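Local coordinates for protein LpxE (Aquifex aeolicus, PDB 6EBU) that probably removes the 1-phosphate group from lipid A, as a membrane-embedded phosphatase of the PAP2 superfamily, at residues 111-116 / 133-138. The protein carries 1 engineered substitution. Numbering follows the deposited sequence.
Sequences AMAFTI and FLYAFL. With BOG (octyl beta-D-glucopyranoside), chain D.
With CG of F114 set anti to its own carbonyl carbon (chi1 -86°), the phenyl ring swings across to helix 126-145 and lies flat over A136. The methyl of A136 sits almost on the ring normal, 9° off, with CB 3.5 Å from the centroid of the F114 ring, a clean CH-pi contact. The same ring carries its CE1 to 3.2 Å from the backbone O of A136. The side chains of F133 and F114 cross at about a right angle, with CE1 of F133 4.1 Å from CD2 of F114; F133 also packs on A117, T118 and S121 of helix 108-121. The octyl chain of a bound detergent, octyl glucoside, also reaches F114, with C3' 3.8 Å from CZ, and then runs on to F137, where C5' lies 3.5 Å from CD1. A158 and I162 of helix 151-170 add to the surroundings of the F114 ring. With an alanine in place of this phenylalanine, the A136 methyl would probably lose its aromatic cover, and F133 and the alkyl chain their shared neighbour, leaving a gap between the helices.

Where the backbones come nearest, two alanines face each other: CB of A113 and CB of A136 are 4.2 Å apart. Beside them Y135 reaches back, bringing CE2 to 3.7 Å from CB of A113; M112 CE and I116 CD1 approach its hydroxyl. That oxygen is hydrogen-bonded to the carbonyl of L40, so the tyrosine ties the pair to a third part of the chain.

No hydrogen bond links the segments; their axes run antiparallel at 175° and come within 8.4 Å, an alanine-lined, close-packed helix pair of the all-helical PAP2 membrane fold.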
ATOM      1  N   ALA A 111      -1.865   0.199   2.231  1.00 28.25           N
ATOM      2  CA  ALA A 111      -2.382   0.462   3.570  1.00 26.98           C
ATOM      3  C   ALA A 111      -1.376   0.056   4.643  1.00 33.77           C
ATOM      4  O   ALA A 111      -1.137   0.802   5.600  1.00 36.91           O
ATOM      5  CB  ALA A 111      -3.713  -0.266   3.766  1.00 26.00           C
ATOM      6  N   MET A 112      -0.770  -1.126   4.497  1.00 39.38           N
ATOM      7  CA  MET A 112       0.233  -1.569   5.463  1.00 41.17           C
ATOM      8  C   MET A 112       1.452  -0.655   5.449  1.00 34.19           C
ATOM      9  O   MET A 112       1.971  -0.282   6.508  1.00 31.78           O
ATOM     10  CB  MET A 112       0.645  -3.014   5.170  1.00 34.54           C
ATOM     11  CG  MET A 112       1.626  -3.599   6.180  1.00 31.74           C
ATOM     12  SD  MET A 112       2.651  -4.933   5.515  1.00 29.27           S
ATOM     13  CE  MET A 112       3.820  -4.006   4.527  1.00 36.63           C
ATOM     14  N   ALA A 113       1.918  -0.279   4.256  1.00 29.29           N
ATOM     15  CA  ALA A 113       3.108   0.560   4.155  1.00 34.53           C
ATOM     16  C   ALA A 113       2.878   1.927   4.786  1.00 30.07           C
ATOM     17  O   ALA A 113       3.754   2.452   5.483  1.00 36.81           O
ATOM     18  CB  ALA A 113       3.527   0.701   2.691  1.00 28.87           C
ATOM     19  N   PHE A 114       1.703   2.518   4.564  1.00 34.47           N
ATOM     20  CA  PHE A 114       1.399   3.797   5.195  1.00 37.15           C
ATOM     21  C   PHE A 114       1.093   3.636   6.678  1.00 36.93           C
ATOM     22  O   PHE A 114       1.300   4.575   7.453  1.00 41.06           O
ATOM     23  CB  PHE A 114       0.233   4.482   4.476  1.00 41.96           C
ATOM     24  CG  PHE A 114       0.659   5.297   3.288  1.00 38.16           C
ATOM     25  CD1 PHE A 114       0.820   4.703   2.046  1.00 28.26           C
ATOM     26  CD2 PHE A 114       0.923   6.651   3.418  1.00 36.68           C
ATOM     27  CE1 PHE A 114       1.224   5.449   0.951  1.00 40.99           C
ATOM     28  CE2 PHE A 114       1.326   7.403   2.327  1.00 36.27           C
ATOM     29  CZ  PHE A 114       1.477   6.801   1.093  1.00 35.34           C
ATOM     30  N   THR A 115       0.613   2.462   7.090  1.00 35.60           N
ATOM     31  CA  THR A 115       0.478   2.175   8.515  1.00 36.23           C
ATOM     32  C   THR A 115       1.844   2.113   9.184  1.00 33.13           C
ATOM     33  O   THR A 115       2.048   2.676  10.267  1.00 39.63           O
ATOM     34  CB  THR A 115      -0.270   0.858   8.719  1.00 40.87           C
ATOM     35  OG1 THR A 115      -1.534   0.909   8.049  1.00 41.96           O
ATOM     36  CG2 THR A 115      -0.493   0.607  10.186  1.00 35.42           C
ATOM     37  N   ILE A 116       2.791   1.420   8.551  1.00 37.78           N
ATOM     38  CA  ILE A 116       4.154   1.363   9.068  1.00 34.17           C
ATOM     39  C   ILE A 116       4.751   2.762   9.139  1.00 35.16           C
ATOM     40  O   ILE A 116       5.309   3.168  10.166  1.00 34.71           O
ATOM     41  CB  ILE A 116       5.010   0.425   8.196  1.00 36.20           C
ATOM     42  CG1 ILE A 116       4.515  -1.017   8.324  1.00 29.53           C
ATOM     43  CG2 ILE A 116       6.484   0.544   8.559  1.00 30.89           C
ATOM     44  CD1 ILE A 116       5.126  -1.969   7.315  1.00 25.44           C
ATOM     45  N   PHE A 133       8.012   7.665   4.620  1.00 38.16           N
ATOM     46  CA  PHE A 133       6.908   8.060   3.756  1.00 37.14           C
ATOM     47  C   PHE A 133       7.275   8.031   2.279  1.00 33.28           C
ATOM     48  O   PHE A 133       6.376   7.930   1.438  1.00 42.55           O
ATOM     49  CB  PHE A 133       6.392   9.439   4.163  1.00 34.75           C
ATOM     50  CG  PHE A 133       5.383   9.384   5.271  1.00 35.94           C
ATOM     51  CD1 PHE A 133       4.057   9.084   5.000  1.00 39.23           C
ATOM     52  CD2 PHE A 133       5.764   9.591   6.584  1.00 36.01           C
ATOM     53  CE1 PHE A 133       3.126   9.013   6.016  1.00 39.22           C
ATOM     54  CE2 PHE A 133       4.836   9.522   7.606  1.00 46.78           C
ATOM     55  CZ  PHE A 133       3.516   9.231   7.322  1.00 40.86           C
ATOM     56  N   LEU A 134       8.564   8.104   1.941  1.00 37.47           N
ATOM     57  CA  LEU A 134       8.969   7.783   0.575  1.00 37.37           C
ATOM     58  C   LEU A 134       8.787   6.298   0.296  1.00 37.15           C
ATOM     59  O   LEU A 134       8.369   5.910  -0.803  1.00 34.09           O
ATOM     60  CB  LEU A 134      10.419   8.195   0.330  1.00 36.20           C
ATOM     61  CG  LEU A 134      10.907   7.900  -1.091  1.00 40.71           C
ATOM     62  CD1 LEU A 134      10.298   8.884  -2.083  1.00 46.44           C
ATOM     63  CD2 LEU A 134      12.425   7.908  -1.172  1.00 46.15           C
ATOM     64  N   TYR A 135       9.099   5.452   1.280  1.00 34.18           N
ATOM     65  CA  TYR A 135       8.870   4.020   1.130  1.00 30.99           C
ATOM     66  C   TYR A 135       7.390   3.729   0.912  1.00 27.66           C
ATOM     67  O   TYR A 135       7.020   2.972   0.008  1.00 31.77           O
ATOM     68  CB  TYR A 135       9.405   3.282   2.360  1.00 29.89           C
ATOM     69  CG  TYR A 135       8.605   2.063   2.754  1.00 33.71           C
ATOM     70  CD1 TYR A 135       8.763   0.860   2.085  1.00 32.08           C
ATOM     71  CD2 TYR A 135       7.692   2.117   3.802  1.00 35.13           C
ATOM     72  CE1 TYR A 135       8.034  -0.258   2.441  1.00 36.27           C
ATOM     73  CE2 TYR A 135       6.958   1.006   4.165  1.00 36.32           C
ATOM     74  CZ  TYR A 135       7.132  -0.179   3.482  1.00 38.17           C
ATOM     75  OH  TYR A 135       6.400  -1.288   3.841  1.00 37.86           O
ATOM     76  N   ALA A 136       6.526   4.344   1.724  1.00 32.04           N
ATOM     77  CA  ALA A 136       5.087   4.153   1.559  1.00 32.06           C
ATOM     78  C   ALA A 136       4.613   4.646   0.199  1.00 29.99           C
ATOM     79  O   ALA A 136       3.770   4.007  -0.441  1.00 30.26           O
ATOM     80  CB  ALA A 136       4.330   4.867   2.679  1.00 28.96           C
ATOM     81  N   PHE A 137       5.143   5.782  -0.262  1.00 38.04           N
ATOM     82  CA  PHE A 137       4.748   6.300  -1.568  1.00 35.14           C
ATOM     83  C   PHE A 137       5.167   5.353  -2.684  1.00 34.05           C
ATOM     84  O   PHE A 137       4.397   5.105  -3.619  1.00 39.72           O
ATOM     85  CB  PHE A 137       5.351   7.688  -1.788  1.00 49.05           C
ATOM     86  CG  PHE A 137       5.367   8.117  -3.229  1.00 51.18           C
ATOM     87  CD1 PHE A 137       4.239   8.670  -3.814  1.00 58.96           C
ATOM     88  CD2 PHE A 137       6.508   7.960  -4.002  1.00 50.07           C
ATOM     89  CE1 PHE A 137       4.247   9.060  -5.143  1.00 53.16           C
ATOM     90  CE2 PHE A 137       6.523   8.347  -5.330  1.00 57.66           C
ATOM     91  CZ  PHE A 137       5.390   8.898  -5.901  1.00 49.97           C
ATOM     92  N   LEU A 138       6.387   4.815  -2.602  1.00 33.89           N
ATOM     93  CA  LEU A 138       6.875   3.925  -3.650  1.00 35.42           C
ATOM     94  C   LEU A 138       6.078   2.629  -3.707  1.00 35.53           C
ATOM     95  O   LEU A 138       5.881   2.076  -4.794  1.00 33.82           O
ATOM     96  CB  LEU A 138       8.361   3.630  -3.440  1.00 39.73           C
ATOM     97  CG  LEU A 138       9.321   4.774  -3.781  1.00 42.84           C
ATOM     98  CD1 LEU A 138      10.756   4.389  -3.461  1.00 42.12           C
ATOM     99  CD2 LEU A 138       9.183   5.177  -5.243  1.00 41.87           C
TER
HETATM  100  O1  BOG D 203      -2.968  10.271   0.294  0.58 57.18           O
HETATM  101  C1' BOG D 203      -1.656  10.066  -0.228  0.58 60.36           C
HETATM  102  C2' BOG D 203      -1.696   8.958  -1.303  0.58 56.60           C
HETATM  103  C3' BOG D 203      -0.244   8.574  -1.732  0.58 53.31           C
HETATM  104  C4' BOG D 203      -0.305   7.374  -2.715  0.58 48.14           C
HETATM  105  C5' BOG D 203       0.958   7.360  -3.600  0.58 47.39           C
HETATM  106  C6' BOG D 203       0.627   6.719  -4.963  0.58 47.15           C
HETATM  107  C7' BOG D 203       1.049   7.666  -6.084  0.58 51.10           C
HETATM  108  C8' BOG D 203       1.048   6.917  -7.418  0.58 45.33           C